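Local coordinates for extracellular invertase (Aspergillus kawachii, PDB 5XH8), which probably cleaves sucrose as a family 32 beta-fructofuranosidase and transfers the released fructosyl unit to other sugars, building fructooligosaccharides such as 1-kestose, at residues 43-48 / 54-59. Sequence-based numbering, arbitrary orientation.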
ATOM      1  N   CYS A  43      -6.027  -8.687 -21.631  1.00 20.40           N
ATOM      2  CA  CYS A  43      -4.829  -8.094 -21.029  1.00 20.93           C
ATOM      3  C   CYS A  43      -3.739  -9.149 -21.057  1.00 20.93           C
ATOM      4  O   CYS A  43      -3.921 -10.226 -21.644  1.00 20.84           O
ATOM      5  CB  CYS A  43      -5.102  -7.601 -19.583  1.00 22.06           C
ATOM      6  SG  CYS A  43      -5.746  -8.853 -18.462  1.00 23.34           S
ATOM      7  N   LEU A  44      -2.578  -8.815 -20.502  1.00 20.99           N
ATOM      8  CA  LEU A  44      -1.511  -9.778 -20.227  1.00 22.12           C
ATOM      9  C   LEU A  44      -0.786 -10.332 -21.475  1.00 23.39           C
ATOM     10  O   LEU A  44       0.168 -11.104 -21.313  1.00 26.26           O
ATOM     11  CB  LEU A  44      -2.048 -10.924 -19.321  1.00 22.69           C
ATOM     12  CG  LEU A  44      -1.156 -12.104 -18.891  1.00 24.40           C
ATOM     13  CD1 LEU A  44      -1.382 -12.496 -17.441  1.00 26.15           C
ATOM     14  CD2 LEU A  44      -1.354 -13.306 -19.790  1.00 26.01           C
ATOM     15  N   HIS A  45      -1.147  -9.889 -22.684  1.00 22.16           N
ATOM     16  CA  HIS A  45      -0.592 -10.470 -23.911  1.00 22.64           C
ATOM     17  C   HIS A  45       0.946 -10.340 -23.954  1.00 23.47           C
ATOM     18  O   HIS A  45       1.488  -9.317 -23.535  1.00 25.70           O
ATOM     19  CB  HIS A  45      -1.079  -9.773 -25.194  1.00 23.01           C
ATOM     20  CG  HIS A  45      -2.548  -9.536 -25.301  1.00 23.37           C
ATOM     21  ND1 HIS A  45      -3.497 -10.459 -24.909  1.00 24.32           N
ATOM     22  CD2 HIS A  45      -3.233  -8.512 -25.857  1.00 23.20           C
ATOM     23  CE1 HIS A  45      -4.704  -9.988 -25.153  1.00 23.50           C
ATOM     24  NE2 HIS A  45      -4.571  -8.814 -25.750  1.00 24.77           N
ATOM     25  N   TYR A  46       1.638 -11.341 -24.477  1.00 23.54           N
ATOM     26  CA  TYR A  46       3.077 -11.210 -24.702  1.00 24.73           C
ATOM     27  C   TYR A  46       3.612 -12.259 -25.635  1.00 23.95           C
ATOM     28  O   TYR A  46       3.109 -13.384 -25.672  1.00 24.25           O
ATOM     29  CB  TYR A  46       3.870 -11.260 -23.383  1.00 23.58           C
ATOM     30  CG  TYR A  46       3.908 -12.605 -22.675  1.00 23.51           C
ATOM     31  CD1 TYR A  46       2.829 -13.059 -21.910  1.00 23.23           C
ATOM     32  CD2 TYR A  46       5.047 -13.434 -22.753  1.00 23.48           C
ATOM     33  CE1 TYR A  46       2.879 -14.279 -21.235  1.00 23.38           C
ATOM     34  CE2 TYR A  46       5.102 -14.649 -22.079  1.00 23.52           C
ATOM     35  CZ  TYR A  46       4.014 -15.077 -21.321  1.00 24.09           C
ATOM     36  OH  TYR A  46       4.066 -16.304 -20.654  1.00 25.12           O
ATOM     37  N   THR A  47       4.649 -11.887 -26.375  1.00 23.88           N
ATOM     38  CA  THR A  47       5.447 -12.846 -27.107  1.00 25.40           C
ATOM     39  C   THR A  47       6.524 -13.360 -26.177  1.00 25.03           C
ATOM     40  O   THR A  47       7.318 -12.585 -25.661  1.00 26.54           O
ATOM     41  CB  THR A  47       6.114 -12.219 -28.340  1.00 25.95           C
ATOM     42  OG1 THR A  47       5.123 -11.561 -29.139  1.00 27.45           O
ATOM     43  CG2 THR A  47       6.809 -13.270 -29.166  1.00 25.66           C
ATOM     44  N   ASP A  48       6.534 -14.659 -25.957  1.00 25.78           N
ATOM     45  CA  ASP A  48       7.552 -15.321 -25.168  1.00 28.65           C
ATOM     46  C   ASP A  48       8.873 -15.360 -25.988  1.00 30.62           C
ATOM     47  O   ASP A  48       8.946 -16.095 -26.973  1.00 29.42           O
ATOM     48  CB  ASP A  48       7.075 -16.732 -24.836  1.00 29.48           C
ATOM     49  CG  ASP A  48       8.078 -17.522 -23.996  1.00 34.62           C
ATOM     50  OD1 ASP A  48       9.301 -17.226 -24.072  1.00 33.63           O
ATOM     51  OD2 ASP A  48       7.620 -18.415 -23.234  1.00 37.55           O
ATOM     52  N   PHE A  54       2.966 -16.589 -29.016  1.00 25.28           N
ATOM     53  CA  PHE A  54       2.237 -15.431 -28.619  1.00 24.28           C
ATOM     54  C   PHE A  54       1.164 -15.823 -27.605  1.00 24.74           C
ATOM     55  O   PHE A  54       0.300 -16.661 -27.887  1.00 25.88           O
ATOM     56  CB  PHE A  54       1.617 -14.753 -29.820  1.00 25.08           C
ATOM     57  CG  PHE A  54       0.999 -13.431 -29.505  1.00 25.27           C
ATOM     58  CD1 PHE A  54       1.767 -12.408 -28.928  1.00 26.25           C
ATOM     59  CD2 PHE A  54      -0.333 -13.195 -29.758  1.00 26.20           C
ATOM     60  CE1 PHE A  54       1.210 -11.171 -28.638  1.00 25.89           C
ATOM     61  CE2 PHE A  54      -0.899 -11.968 -29.461  1.00 28.43           C
ATOM     62  CZ  PHE A  54      -0.131 -10.947 -28.897  1.00 28.06           C
ATOM     63  N   HIS A  55       1.222 -15.184 -26.440  1.00 23.86           N
ATOM     64  CA  HIS A  55       0.297 -15.426 -25.339  1.00 23.52           C
ATOM     65  C   HIS A  55      -0.754 -14.342 -25.358  1.00 23.28           C
ATOM     66  O   HIS A  55      -0.403 -13.173 -25.439  1.00 20.97           O
ATOM     67  CB  HIS A  55       1.021 -15.369 -23.998  1.00 23.55           C
ATOM     68  CG  HIS A  55       1.963 -16.502 -23.780  1.00 23.25           C
ATOM     69  ND1 HIS A  55       1.877 -17.331 -22.687  1.00 23.58           N
ATOM     70  CD2 HIS A  55       2.980 -16.974 -24.537  1.00 23.62           C
ATOM     71  CE1 HIS A  55       2.814 -18.254 -22.767  1.00 24.24           C
ATOM     72  NE2 HIS A  55       3.502 -18.057 -23.877  1.00 24.03           N
ATOM     73  N   VAL A  56      -2.031 -14.750 -25.302  1.00 22.11           N
ATOM     74  CA  VAL A  56      -3.153 -13.847 -25.090  1.00 22.72           C
ATOM     75  C   VAL A  56      -3.734 -14.063 -23.674  1.00 22.30           C
ATOM     76  O   VAL A  56      -3.706 -15.177 -23.146  1.00 23.79           O
ATOM     77  CB  VAL A  56      -4.278 -13.994 -26.160  1.00 25.55           C
ATOM     78  CG1 VAL A  56      -3.752 -13.726 -27.562  1.00 25.98           C
ATOM     79  CG2 VAL A  56      -4.924 -15.368 -26.112  1.00 26.99           C
ATOM     80  N   GLY A  57      -4.278 -13.013 -23.076  1.00 20.03           N
ATOM     81  CA  GLY A  57      -4.841 -13.074 -21.729  1.00 19.93           C
ATOM     82  C   GLY A  57      -6.158 -12.331 -21.704  1.00 19.02           C
ATOM     83  O   GLY A  57      -6.444 -11.526 -22.593  1.00 19.77           O
ATOM     84  N   PHE A  58      -6.956 -12.607 -20.688  1.00 18.89           N
ATOM     85  CA  PHE A  58      -8.256 -11.947 -20.501  1.00 19.81           C
ATOM     86  C   PHE A  58      -8.785 -12.214 -19.099  1.00 19.19           C
ATOM     87  O   PHE A  58      -8.538 -13.275 -18.531  1.00 20.05           O
ATOM     88  CB  PHE A  58      -9.290 -12.381 -21.565  1.00 19.81           C
ATOM     89  CG  PHE A  58      -9.279 -13.851 -21.847  1.00 20.29           C
ATOM     90  CD1 PHE A  58      -9.957 -14.732 -21.022  1.00 21.33           C
ATOM     91  CD2 PHE A  58      -8.563 -14.355 -22.913  1.00 20.40           C
ATOM     92  CE1 PHE A  58      -9.912 -16.105 -21.262  1.00 22.79           C
ATOM     93  CE2 PHE A  58      -8.520 -15.710 -23.167  1.00 20.92           C
ATOM     94  CZ  PHE A  58      -9.188 -16.596 -22.336  1.00 21.63           C
ATOM     95  N   LEU A  59      -9.500 -11.240 -18.542  1.00 19.85           N
ATOM     96  CA  LEU A  59     -10.254 -11.453 -17.301  1.00 20.55           C
ATOM     97  C   LEU A  59     -11.268 -12.566 -17.529  1.00 19.81           C
ATOM     98  O   LEU A  59     -11.819 -12.686 -18.621  1.00 19.22           O
ATOM     99  CB  LEU A  59     -10.979 -10.180 -16.872  1.00 22.89           C
ATOM    100  CG  LEU A  59     -10.113  -8.951 -16.544  1.00 23.56           C
ATOM    101  CD1 LEU A  59     -10.954  -7.924 -15.828  1.00 23.49           C
ATOM    102  CD2 LEU A  59      -8.897  -9.323 -15.710  1.00 25.25           C
TER
HETATM  103  O   HOH W   1       5.669 -19.640 -24.344  1.00 26.18           O
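The antiparallel beta hairpin of strands 37-47 and 54-60, part of a blade of the five-bladed beta-propeller characteristic of family 32 glycoside hydrolases, brings Tyr46 opposite His55. Their backbones exchange two bonds, Tyr46 N to His55 O and the shorter His55 N to Tyr46 O at 2.7 Å, which makes them a regular hydrogen-bonded pair. Such pairs put both side chains on one face of the sheet, and here the rings form an offset stack, centroids 4.1 Å apart and planes at 24°. Tyr46 reaches it with CG between its backbone N and carbonyl carbon (chi1 70°), which folds the phenol over the imidazole; His55 CB also lies over the phenol face, a CH-pi contact, while Tyr46 OH overhangs the rim of the imidazole. Pro111 and Phe148 pack against the tyrosine from outside the hairpin.

Further along, the strand departs from the regular pattern at Leu44, whose phi is positive (71°), and a side chain stands in for a backbone acceptor: Gly57 N donates to His45 ND1 (3.2 Å), lying almost in the imidazole plane. His45 NE2 bonds Ala322 O on strand 318-326, so both ring nitrogens are engaged, which fixes the rotation of the ring between strands 54-60 and 318-326. On the face opposite Tyr46 and His55, Thr47 OG1 meets the edge of the Phe54 ring, 3.5 Å from CD1. At the turn end, Asp48 OD1 takes the N-H of Ala50, whereas a water bridges its other oxygen to the imidazole edge, 2.6 Å from Asp48 OD2 and 2.7 Å from His55 NE2.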